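Soluble lytic transglycosylase B3 (Pseudomonas aeruginosa, PDB 5ANZ) probably cleaves the glycan strands of peptidoglycan as a lytic transglycosylase, contributing to turnover of the bacterial cell wall, and carries a bound calcium ion. Local coordinates at residues Arg71-Val76 with Ala179-Leu184; Pro80-Ala85 with Gly152-Ile157; Trp141-Asn146 with Leu334-Leu339; Ala301-Pro306 with Gly311-Val316. All blocks are in the same frame, centred on the assembly; numbering follows the deposited sequence. Where two conformers were deposited one is given.

Interaction 1. Residues Arg71-Val76 with Ala179-Leu184; sequences RAFAGV and AALKIL
Ala72 and Leu181 illustrate how a small residue on one helix lets the branched side chains of another come close. The contact is apolar throughout. The methyl of Ala72, near the end of helix 66-73, points at helix 170-186 and meets two leucines one helical turn apart. Its CB lies 3.7 Å from CD2 of Leu181 and 3.8 Å from CD1 of Leu184, so one methyl from each leucine reaches the same carbon. Leu181 gets there through its torsion: CG stands anti to the carbonyl carbon (chi1 -71°), which carries CD2 across to the facing helix although the bond from CA to CB does not aim straight at it.

The aromatic part is looser. Phe73 CE1 is 4.4 Å from Leu181 CD2, and the methyl approaches the ring obliquely. The ring is also stacked with Phe69 and touches Trp51 of helix 48-61, while Leu181 packs on Phe55 of that same helix.

Among backbone bonds, a type II turn spans Phe73 to Val76, closed by Val76 N to Phe73 O at 2.9 Å. With only carbon atoms meeting in a buried seam, the two helices are held here by dispersion and the exclusion of water.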
loop_
_atom_site.group_PDB
_atom_site.type_symbol
_atom_site.label_atom_id
_atom_site.label_comp_id
_atom_site.label_asym_id
_atom_site.label_seq_id
_atom_site.Cartn_x
_atom_site.Cartn_y
_atom_site.Cartn_z
ATOM N N ARG A 71 -4.705 29.653 -13.804
ATOM C CA ARG A 71 -4.481 29.771 -12.364
ATOM C C ARG A 71 -3.622 28.608 -11.859
ATOM O O ARG A 71 -2.676 28.783 -11.087
ATOM C CB ARG A 71 -5.827 29.798 -11.640
ATOM C CG ARG A 71 -5.780 30.103 -10.161
ATOM C CD ARG A 71 -7.131 29.773 -9.541
ATOM N NE ARG A 71 -7.246 30.178 -8.143
ATOM C CZ ARG A 71 -7.440 29.336 -7.128
ATOM N NH1 ARG A 71 -7.546 28.028 -7.349
ATOM N NH2 ARG A 71 -7.541 29.805 -5.890
ATOM N N ALA A 72 -3.962 27.417 -12.327
ATOM C CA ALA A 72 -3.286 26.193 -11.916
ATOM C C ALA A 72 -1.842 26.115 -12.414
ATOM O O ALA A 72 -0.977 25.540 -11.749
ATOM C CB ALA A 72 -4.070 24.987 -12.408
ATOM N N PHE A 73 -1.581 26.683 -13.590
ATOM C CA PHE A 73 -0.258 26.574 -14.196
ATOM C C PHE A 73 0.611 27.812 -14.013
ATOM O O PHE A 73 1.743 27.840 -14.481
ATOM C CB PHE A 73 -0.390 26.247 -15.685
ATOM C CG PHE A 73 -0.531 24.779 -15.953
ATOM C CD1 PHE A 73 -1.779 24.176 -15.944
ATOM C CD2 PHE A 73 0.588 23.988 -16.151
ATOM C CE1 PHE A 73 -1.906 22.808 -16.163
ATOM C CE2 PHE A 73 0.458 22.616 -16.374
ATOM C CZ PHE A 73 -0.792 22.036 -16.382
ATOM N N ALA A 74 0.094 28.824 -13.322
ATOM C CA ALA A 74 0.864 30.040 -13.079
ATOM C C ALA A 74 2.224 29.743 -12.437
ATOM O O ALA A 74 2.301 29.257 -11.305
ATOM C CB ALA A 74 0.065 31.000 -12.205
ATOM N N GLY A 75 3.292 30.024 -13.176
ATOM C CA GLY A 75 4.641 29.857 -12.667
ATOM C C GLY A 75 5.153 28.427 -12.667
ATOM O O GLY A 75 6.297 28.172 -12.280
ATOM N N VAL A 76 4.317 27.491 -13.107
ATOM C CA VAL A 76 4.702 26.084 -13.115
ATOM C C VAL A 76 5.748 25.739 -14.184
ATOM O O VAL A 76 5.622 26.113 -15.355
ATOM C CB VAL A 76 3.475 25.181 -13.311
ATOM C CG1 VAL A 76 3.905 23.743 -13.512
ATOM C CG2 VAL A 76 2.535 25.328 -12.125
ATOM N N ALA A 179 -7.842 15.066 -13.998
ATOM C CA ALA A 179 -8.708 14.841 -12.854
ATOM C C ALA A 179 -8.444 15.891 -11.777
ATOM O O ALA A 179 -9.377 16.391 -11.149
ATOM C CB ALA A 179 -8.508 13.433 -12.305
ATOM N N ALA A 180 -7.174 16.218 -11.565
ATOM C CA ALA A 180 -6.804 17.267 -10.612
ATOM C C ALA A 180 -7.383 18.628 -10.998
ATOM O O ALA A 180 -7.854 19.366 -10.136
ATOM C CB ALA A 180 -5.285 17.369 -10.483
ATOM N N LEU A 181 -7.341 18.966 -12.283
ATOM C CA LEU A 181 -7.877 20.253 -12.720
ATOM C C LEU A 181 -9.378 20.335 -12.449
ATOM O O LEU A 181 -9.893 21.411 -12.153
ATOM C CB LEU A 181 -7.585 20.495 -14.211
ATOM C CG LEU A 181 -6.109 20.771 -14.547
ATOM C CD1 LEU A 181 -5.855 20.655 -16.050
ATOM C CD2 LEU A 181 -5.724 22.166 -14.065
ATOM N N LYS A 182 -10.080 19.204 -12.537
ATOM C CA LYS A 182 -11.509 19.187 -12.256
ATOM C C LYS A 182 -11.782 19.451 -10.784
ATOM O O LYS A 182 -12.781 20.097 -10.434
ATOM C CB LYS A 182 -12.135 17.855 -12.677
ATOM C CG LYS A 182 -12.023 17.590 -14.163
ATOM C CD LYS A 182 -12.762 16.318 -14.565
ATOM C CE LYS A 182 -12.719 16.118 -16.079
ATOM N NZ LYS A 182 -13.133 14.741 -16.483
ATOM N N ILE A 183 -10.895 18.945 -9.931
ATOM C CA ILE A 183 -10.966 19.205 -8.504
ATOM C C ILE A 183 -10.809 20.701 -8.228
ATOM O O ILE A 183 -11.578 21.285 -7.456
ATOM C CB ILE A 183 -9.898 18.420 -7.740
ATOM C CG1 ILE A 183 -10.142 16.913 -7.911
ATOM C CG2 ILE A 183 -9.922 18.819 -6.263
ATOM C CD1 ILE A 183 -9.058 16.029 -7.275
ATOM N N LEU A 184 -9.837 21.328 -8.881
ATOM C CA LEU A 184 -9.674 22.780 -8.754
ATOM C C LEU A 184 -10.888 23.526 -9.285
ATOM O O LEU A 184 -11.349 24.480 -8.674
ATOM C CB LEU A 184 -8.419 23.259 -9.482
ATOM C CG LEU A 184 -7.133 22.688 -8.891
ATOM C CD1 LEU A 184 -5.918 23.166 -9.663
ATOM C CD2 LEU A 184 -7.029 23.062 -7.398
#

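Interaction 2. Residues Pro80-Ala85 with Gly152-Ile157; sequences PAVVEA and GNKNVI
Val82 and Lys154 lie alongside each other, their side chains running in opposite directions, a worked case of a lysine that uses its methylenes rather than its charge across a contact. The lysine leaves the short strand 154-155 with CG anti to the carbonyl carbon (chi1 -66°) and then runs extended as far as CE, so that the far half of its chain lies over the flank of helix 80-87. There CD comes to 3.9 Å from Val82 CG2, the branch of the valine that stands beside its own backbone N. One carbon further on, CE is 4.2 Å from the same methyl and 4.0 Å from the CB of Ala81. The chain bends only at its last torsion, chi4 62°, which turns NZ away from the line of the methylenes.

The lysine's backbone is held by the two-stranded sheet: it is hydrogen-bonded to Gly196 on the partner strand 195-196. Its side chain also touches Asp79 and Ser159. Directly after it, Asn155 caps helix 156-166: its OD1 accepts a weak, bent bond from Ile157 N at 3.0 Å, while Arg158 N gives it a hydrogen bond that is not weak.

One methyl of Val82 and the methyl of Ala81 therefore meet the hydrocarbon part of a partly exposed lysine, an amphipathic use of the side chain in which the helix edge gains apolar cover while the ammonium end takes no part in the contact.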
loop_
_atom_site.group_PDB
_atom_site.type_symbol
_atom_site.label_atom_id
_atom_site.label_comp_id
_atom_site.label_asym_id
_atom_site.label_seq_id
_atom_site.Cartn_x
_atom_site.Cartn_y
_atom_site.Cartn_z
ATOM N N PRO A 80 12.613 18.721 -11.349
ATOM C CA PRO A 80 13.593 17.639 -11.537
ATOM C C PRO A 80 13.537 16.597 -10.426
ATOM O O PRO A 80 13.898 15.440 -10.657
ATOM C CB PRO A 80 14.938 18.375 -11.528
ATOM C CG PRO A 80 14.608 19.773 -11.920
ATOM C CD PRO A 80 13.257 20.045 -11.315
ATOM N N ALA A 81 13.084 17.003 -9.244
ATOM C CA ALA A 81 12.936 16.094 -8.118
ATOM C C ALA A 81 11.888 15.035 -8.433
ATOM O O ALA A 81 12.030 13.869 -8.065
ATOM C CB ALA A 81 12.561 16.862 -6.852
ATOM N N VAL A 82 10.833 15.448 -9.127
ATOM C CA VAL A 82 9.777 14.532 -9.516
ATOM C C VAL A 82 10.300 13.566 -10.592
ATOM O O VAL A 82 10.025 12.360 -10.556
ATOM C CB VAL A 82 8.538 15.327 -10.000
ATOM C CG1 VAL A 82 7.517 14.414 -10.631
ATOM C CG2 VAL A 82 7.930 16.074 -8.835
ATOM N N VAL A 83 11.087 14.083 -11.532
ATOM C CA VAL A 83 11.662 13.226 -12.566
ATOM C C VAL A 83 12.583 12.181 -11.938
ATOM O O VAL A 83 12.551 11.009 -12.307
ATOM C CB VAL A 83 12.442 14.043 -13.608
ATOM C CG1 VAL A 83 13.145 13.115 -14.597
ATOM C CG2 VAL A 83 11.500 15.025 -14.341
ATOM N N GLU A 84 13.388 12.613 -10.976
ATOM C CA GLU A 84 14.311 11.715 -10.284
ATOM C C GLU A 84 13.575 10.623 -9.513
ATOM O O GLU A 84 13.960 9.455 -9.596
ATOM C CB GLU A 84 15.222 12.507 -9.341
ATOM C CG GLU A 84 16.095 11.640 -8.440
ATOM C CD GLU A 84 16.869 10.568 -9.199
ATOM O OE1 GLU A 84 17.181 10.777 -10.392
ATOM O OE2 GLU A 84 17.163 9.513 -8.600
ATOM N N ALA A 85 12.524 10.991 -8.774
ATOM C CA ALA A 85 11.735 9.999 -8.037
ATOM C C ALA A 85 11.105 8.972 -8.983
ATOM O O ALA A 85 11.001 7.790 -8.663
ATOM C CB ALA A 85 10.649 10.678 -7.192
ATOM N N GLY A 152 3.584 15.553 1.837
ATOM C CA GLY A 152 4.398 16.027 0.748
ATOM C C GLY A 152 4.345 17.541 0.784
ATOM O O GLY A 152 3.516 18.145 1.472
ATOM N N ASN A 153 5.282 18.138 0.072
ATOM C CA ASN A 153 5.356 19.573 -0.069
ATOM C C ASN A 153 5.584 19.857 -1.530
ATOM O O ASN A 153 6.416 20.685 -1.891
ATOM C CB ASN A 153 6.474 20.160 0.793
ATOM C CG ASN A 153 7.842 19.607 0.428
ATOM O OD1 ASN A 153 7.973 18.444 0.049
ATOM N ND2 ASN A 153 8.868 20.443 0.540
ATOM N N LYS A 154 4.865 19.121 -2.375
ATOM C CA LYS A 154 4.907 19.380 -3.794
ATOM C C LYS A 154 3.532 19.718 -4.320
ATOM O O LYS A 154 2.542 19.087 -3.959
ATOM C CB LYS A 154 5.499 18.166 -4.523
ATOM C CG LYS A 154 6.963 17.927 -4.184
ATOM C CD LYS A 154 7.555 16.815 -5.048
ATOM C CE LYS A 154 9.068 16.711 -4.869
ATOM N NZ LYS A 154 9.443 16.367 -3.476
ATOM N N ASN A 155 3.474 20.720 -5.188
ATOM C CA ASN A 155 2.240 21.085 -5.836
ATOM C C ASN A 155 1.823 20.005 -6.825
ATOM O O ASN A 155 2.607 19.628 -7.715
ATOM C CB ASN A 155 2.383 22.421 -6.556
ATOM C CG ASN A 155 1.070 22.870 -7.152
ATOM O OD1 ASN A 155 0.728 22.487 -8.270
ATOM N ND2 ASN A 155 0.294 23.639 -6.378
ATOM N N VAL A 156 0.600 19.504 -6.653
ATOM C CA VAL A 156 0.119 18.354 -7.427
ATOM C C VAL A 156 0.103 18.661 -8.915
ATOM O O VAL A 156 0.447 17.791 -9.731
ATOM C CB VAL A 156 -1.288 17.947 -6.957
ATOM C CG1 VAL A 156 -1.937 16.950 -7.921
ATOM C CG2 VAL A 156 -1.185 17.355 -5.543
ATOM N N ILE A 157 -0.269 19.894 -9.277
ATOM C CA ILE A 157 -0.305 20.239 -10.709
ATOM C C ILE A 157 1.106 20.218 -11.290
ATOM O O ILE A 157 1.345 19.682 -12.376
ATOM C CB ILE A 157 -0.950 21.603 -10.960
ATOM C CG1 ILE A 157 -2.380 21.615 -10.416
ATOM C CG2 ILE A 157 -0.897 21.943 -12.461
ATOM C CD1 ILE A 157 -3.329 20.607 -11.054
#

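Interaction 3. Residues Trp141-Asn146 with Leu334-Leu339; sequences WGMESN and LAVGLL
Two helices of the lysozyme-like transglycosylase domain, 134-145 and 330-343, are joined where Met143 reaches across to Ala335, Val336 and Leu339. Their short segments run at 136° to each other with axes 10.1 Å apart at closest approach, a spacing bridged mainly by the one methionine. Its CG, anti to the carbonyl carbon (chi1 -72°), lies 3.7 Å from Val336 CG2 and 4.1 Å from Leu339 CD2. The methionine and valine side chains cross at a slant, whereas methionine and leucine run past one another in opposite senses. Further bends at chi2 and chi3 fold the thioether back, so that the terminal CE comes to rest 3.6 Å from Ala335 CB, with SD at 4.1 Å from the same methyl. CG thus serves Val336 and Leu339 while the SD-CE end serves Ala335.

In terms of the fold, this seam lies close to the centre of the molecule and near the sugar-binding region. Val336 is about 7 Å, side chain to side chain, from Tyr326, which contacts N-acetyl-D-glucosamine in a complex of this protein, though no sugar is bound here. Glu144, next to Met143 in sequence, touches both Tyr326 and Gln206. A bound PEG molecule lies about 4 Å from the Met143 side chain. Helix 96-103 adds to the packing: Tyr99 and Ala103 meet Met143, and Leu100 and Ala103 meet Ala335. The helix backbone also comes near at Gly142, whose CA is 4.7 Å from Leu339 CD2.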
loop_
_atom_site.group_PDB
_atom_site.type_symbol
_atom_site.label_atom_id
_atom_site.label_comp_id
_atom_site.label_asym_id
_atom_site.label_seq_id
_atom_site.Cartn_x
_atom_site.Cartn_y
_atom_site.Cartn_z
ATOM N N TRP A 141 -4.495 6.461 8.061
ATOM C CA TRP A 141 -4.130 7.863 8.136
ATOM C C TRP A 141 -2.685 8.008 8.634
ATOM O O TRP A 141 -1.903 8.801 8.124
ATOM C CB TRP A 141 -5.094 8.565 9.087
ATOM C CG TRP A 141 -5.103 10.062 9.121
ATOM C CD1 TRP A 141 -4.716 10.944 8.140
ATOM C CD2 TRP A 141 -5.582 10.850 10.210
ATOM N NE1 TRP A 141 -4.943 12.239 8.574
ATOM C CE2 TRP A 141 -5.465 12.201 9.840
ATOM C CE3 TRP A 141 -6.121 10.537 11.468
ATOM C CZ2 TRP A 141 -5.858 13.238 10.684
ATOM C CZ3 TRP A 141 -6.523 11.559 12.294
ATOM C CH2 TRP A 141 -6.385 12.895 11.906
ATOM N N GLY A 142 -2.329 7.229 9.645
ATOM C CA GLY A 142 -0.956 7.221 10.138
ATOM C C GLY A 142 0.045 6.744 9.095
ATOM O O GLY A 142 1.114 7.334 8.933
ATOM N N MET A 143 -0.289 5.658 8.399
ATOM C CA MET A 143 0.623 5.095 7.409
ATOM C C MET A 143 0.737 5.966 6.159
ATOM O O MET A 143 1.795 6.007 5.534
ATOM C CB MET A 143 0.184 3.671 7.015
ATOM C CG MET A 143 0.424 2.634 8.107
ATOM S SD MET A 143 2.153 2.446 8.547
ATOM C CE MET A 143 2.772 1.747 7.008
ATOM N N GLU A 144 -0.342 6.659 5.804
ATOM C CA GLU A 144 -0.342 7.424 4.554
ATOM C C GLU A 144 0.326 8.777 4.689
ATOM O O GLU A 144 1.088 9.169 3.796
ATOM C CB GLU A 144 -1.772 7.600 4.029
ATOM C CG GLU A 144 -2.342 6.298 3.499
ATOM C CD GLU A 144 -1.593 5.807 2.274
ATOM O OE1 GLU A 144 -1.125 6.664 1.493
ATOM O OE2 GLU A 144 -1.447 4.577 2.090
ATOM N N SER A 145 0.057 9.498 5.781
ATOM C CA SER A 145 0.599 10.858 5.911
ATOM C C SER A 145 1.000 11.225 7.332
ATOM O O SER A 145 1.102 12.405 7.658
ATOM C CB SER A 145 -0.423 11.873 5.407
ATOM O OG SER A 145 -1.554 11.940 6.266
ATOM N N ASN A 146 1.218 10.226 8.193
ATOM C CA ASN A 146 1.491 10.511 9.599
ATOM C C ASN A 146 0.405 11.401 10.217
ATOM O O ASN A 146 0.700 12.382 10.893
ATOM C CB ASN A 146 2.858 11.174 9.754
ATOM C CG ASN A 146 3.454 10.924 11.117
ATOM O OD1 ASN A 146 3.266 9.854 11.703
ATOM N ND2 ASN A 146 4.163 11.914 11.642
ATOM N N LEU A 334 0.209 -5.393 6.224
ATOM C CA LEU A 334 0.536 -5.957 7.537
ATOM C C LEU A 334 0.788 -4.838 8.554
ATOM O O LEU A 334 0.285 -4.900 9.697
ATOM C CB LEU A 334 1.754 -6.885 7.422
ATOM C CG LEU A 334 2.175 -7.620 8.691
ATOM C CD1 LEU A 334 1.027 -8.420 9.278
ATOM C CD2 LEU A 334 3.345 -8.539 8.331
ATOM N N ALA A 335 1.511 -3.797 8.127
ATOM C CA ALA A 335 1.785 -2.646 9.000
ATOM C C ALA A 335 0.494 -1.971 9.424
ATOM O O ALA A 335 0.312 -1.640 10.597
ATOM C CB ALA A 335 2.700 -1.627 8.316
ATOM N N VAL A 336 -0.403 -1.727 8.468
ATOM C CA VAL A 336 -1.690 -1.136 8.828
ATOM C C VAL A 336 -2.447 -1.960 9.864
ATOM O O VAL A 336 -2.949 -1.425 10.841
ATOM C CB VAL A 336 -2.571 -0.947 7.582
ATOM C CG1 VAL A 336 -3.986 -0.552 7.977
ATOM C CG2 VAL A 336 -1.957 0.120 6.691
ATOM N N GLY A 337 -2.541 -3.268 9.651
ATOM C CA GLY A 337 -3.265 -4.111 10.592
ATOM C C GLY A 337 -2.644 -4.107 11.981
ATOM O O GLY A 337 -3.336 -3.971 12.988
ATOM N N LEU A 338 -1.324 -4.267 12.025
ATOM C CA LEU A 338 -0.624 -4.254 13.319
ATOM C C LEU A 338 -0.666 -2.884 14.003
ATOM O O LEU A 338 -0.715 -2.797 15.232
ATOM C CB LEU A 338 0.835 -4.693 13.153
ATOM C CG LEU A 338 1.044 -6.151 12.730
ATOM C CD1 LEU A 338 2.496 -6.372 12.333
ATOM C CD2 LEU A 338 0.632 -7.118 13.857
ATOM N N LEU A 339 -0.641 -1.806 13.221
ATOM C CA LEU A 339 -0.766 -0.481 13.822
ATOM C C LEU A 339 -2.159 -0.304 14.441
ATOM O O LEU A 339 -2.304 0.188 15.563
ATOM C CB LEU A 339 -0.505 0.614 12.787
ATOM C CG LEU A 339 -0.605 2.044 13.309
ATOM C CD1 LEU A 339 0.359 2.308 14.479
ATOM C CD2 LEU A 339 -0.309 3.004 12.157
#

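Interaction 4. Residues Ala301-Pro306 with Gly311-Val316; sequences ASLLLP and GPAFLV
Phe314 and Leu304 face each other as a hydrogen-bonded antiparallel pair, and the phenylalanine shows how a side chain can follow the neighbouring strand into its turn. Its CB is 4.1 Å from Leu304 O. CG stands anti to the carbonyl carbon (chi1 -60°), which swings the ring toward the loop end of the partner strand. CD1 is then 4.0 Å from Leu304 O and also close to Pro306 CD. At the next ring atom, CE1 meets Pro306 CG at 4.0 Å. Both the proline carbon and the oxygen lie at the ring's edge, near its plane, and the two side chains cross at about a right angle.

Between the strands the backbones pair in regular fashion. Leu304 N donates to Phe314 O at 2.8 Å in an almost straight bond (176°), and Phe314 N returns one to Leu304 O. The Ser302 and Val316 pair repeats this, and Leu303 with Leu315 forms the non-hydrogen-bonded pair in between. A water donates to Val316 O and, weakly, to Ser302 OG, whose stronger partners are the carbonyl oxygens of Ile272 and Leu270. On the other side of the sheet from Phe314, Leu305 CD2 presses on Ala313 CB at 3.5 Å, a tight fit.

Alternating hydrogen-bonded and non-hydrogen-bonded pairs and a short connection mark a beta hairpin, here the second and third strands of a five-stranded antiparallel sheet, 313-316 being the middle one.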
loop_
_atom_site.group_PDB
_atom_site.type_symbol
_atom_site.label_atom_id
_atom_site.label_comp_id
_atom_site.label_asym_id
_atom_site.label_seq_id
_atom_site.Cartn_x
_atom_site.Cartn_y
_atom_site.Cartn_z
ATOM N N ALA A 301 -9.376 -17.283 4.300
ATOM C CA ALA A 301 -8.112 -16.653 4.680
ATOM C C ALA A 301 -6.950 -17.190 3.859
ATOM O O ALA A 301 -7.002 -18.310 3.359
ATOM C CB ALA A 301 -7.853 -16.854 6.178
ATOM N N SER A 302 -5.900 -16.384 3.737
ATOM C CA SER A 302 -4.658 -16.764 3.073
ATOM C C SER A 302 -3.522 -16.748 4.079
ATOM O O SER A 302 -3.581 -16.009 5.066
ATOM C CB SER A 302 -4.324 -15.811 1.921
ATOM O OG SER A 302 -5.354 -15.813 0.949
ATOM N N LEU A 303 -2.496 -17.551 3.810
ATOM C CA LEU A 303 -1.300 -17.609 4.652
ATOM C C LEU A 303 -0.219 -16.648 4.160
ATOM O O LEU A 303 0.209 -16.710 3.001
ATOM C CB LEU A 303 -0.751 -19.036 4.691
ATOM C CG LEU A 303 0.631 -19.203 5.320
ATOM C CD1 LEU A 303 0.579 -18.871 6.793
ATOM C CD2 LEU A 303 1.127 -20.634 5.104
ATOM N N LEU A 304 0.207 -15.745 5.046
ATOM C CA LEU A 304 1.275 -14.804 4.744
ATOM C C LEU A 304 2.551 -15.105 5.545
ATOM O O LEU A 304 2.509 -15.224 6.774
ATOM C CB LEU A 304 0.798 -13.382 5.031
ATOM C CG LEU A 304 1.737 -12.202 4.796
ATOM C CD1 LEU A 304 1.977 -11.955 3.316
ATOM C CD2 LEU A 304 1.140 -10.972 5.457
ATOM N N LEU A 305 3.672 -15.241 4.839
ATOM C CA LEU A 305 4.978 -15.459 5.467
ATOM C C LEU A 305 5.963 -14.367 5.048
ATOM O O LEU A 305 6.748 -14.576 4.122
ATOM C CB LEU A 305 5.563 -16.818 5.074
ATOM C CG LEU A 305 4.971 -18.122 5.598
ATOM C CD1 LEU A 305 5.599 -19.304 4.871
ATOM C CD2 LEU A 305 5.216 -18.233 7.092
ATOM N N PRO A 306 5.939 -13.215 5.730
ATOM C CA PRO A 306 6.701 -12.057 5.240
ATOM C C PRO A 306 8.222 -12.278 5.177
ATOM O O PRO A 306 8.892 -11.591 4.402
ATOM C CB PRO A 306 6.353 -10.946 6.240
ATOM C CG PRO A 306 5.761 -11.630 7.425
ATOM C CD PRO A 306 5.166 -12.918 6.947
ATOM N N GLY A 311 10.361 -17.346 9.669
ATOM C CA GLY A 311 9.813 -16.154 10.285
ATOM C C GLY A 311 8.385 -16.358 10.753
ATOM O O GLY A 311 7.857 -17.464 10.720
ATOM N N PRO A 312 7.753 -15.281 11.198
ATOM C CA PRO A 312 6.371 -15.375 11.679
ATOM C C PRO A 312 5.376 -15.622 10.542
ATOM O O PRO A 312 5.657 -15.304 9.375
ATOM C CB PRO A 312 6.144 -14.014 12.341
ATOM C CG PRO A 312 7.053 -13.089 11.583
ATOM C CD PRO A 312 8.292 -13.915 11.289
ATOM N N ALA A 313 4.242 -16.223 10.886
ATOM C CA ALA A 313 3.204 -16.552 9.914
ATOM C C ALA A 313 1.889 -15.911 10.331
ATOM O O ALA A 313 1.593 -15.810 11.528
ATOM C CB ALA A 313 3.051 -18.054 9.781
ATOM N N PHE A 314 1.117 -15.461 9.341
ATOM C CA PHE A 314 -0.166 -14.823 9.600
ATOM C C PHE A 314 -1.239 -15.437 8.725
ATOM O O PHE A 314 -0.962 -15.767 7.575
ATOM C CB PHE A 314 -0.085 -13.318 9.317
ATOM C CG PHE A 314 0.927 -12.605 10.160
ATOM C CD1 PHE A 314 2.251 -12.532 9.763
ATOM C CD2 PHE A 314 0.556 -12.008 11.344
ATOM C CE1 PHE A 314 3.190 -11.872 10.543
ATOM C CE2 PHE A 314 1.501 -11.346 12.135
ATOM C CZ PHE A 314 2.817 -11.280 11.725
ATOM N N LEU A 315 -2.455 -15.578 9.246
ATOM C CA LEU A 315 -3.595 -15.822 8.365
ATOM C C LEU A 315 -4.221 -14.471 8.108
ATOM O O LEU A 315 -4.482 -13.742 9.058
ATOM C CB LEU A 315 -4.618 -16.773 8.976
ATOM C CG LEU A 315 -4.173 -18.229 8.984
ATOM C CD1 LEU A 315 -5.232 -19.104 9.624
ATOM C CD2 LEU A 315 -3.891 -18.674 7.551
ATOM N N VAL A 316 -4.460 -14.129 6.844
ATOM C CA VAL A 316 -5.037 -12.821 6.553
ATOM C C VAL A 316 -6.390 -12.974 5.864
ATOM O O VAL A 316 -6.596 -13.844 5.019
ATOM C CB VAL A 316 -4.090 -11.950 5.721
ATOM C CG1 VAL A 316 -2.810 -11.687 6.514
ATOM C CG2 VAL A 316 -3.758 -12.593 4.375
HETATM O O HOH W 1 -7.419 -13.460 2.226
#

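All four contacts belong to the transglycosylase domain, yet they spread across it. Interactions 1 and 2, with centres 15 Å apart, form one packed unit: Ile157 sends CD1 to Leu184 CD1 and CG2 to Phe73 CZ, each at 3.9 Å, and interaction 2 is nested within the loop that interaction 1 closes. Interactions 3 and 4, 18 Å apart between centres, meet through Leu334, whose CD2 is 4.0 Å from both Phe314 CE1 and Pro306 CG. Interactions 2 and 3 approach to about 7 Å between nearest atoms. Interaction 3 lies near Tyr326, a sugar-binding residue in a complex of this protein, whereas Leu184 is about 10 Å, side chain to side chain, from calcium-binding Lys224.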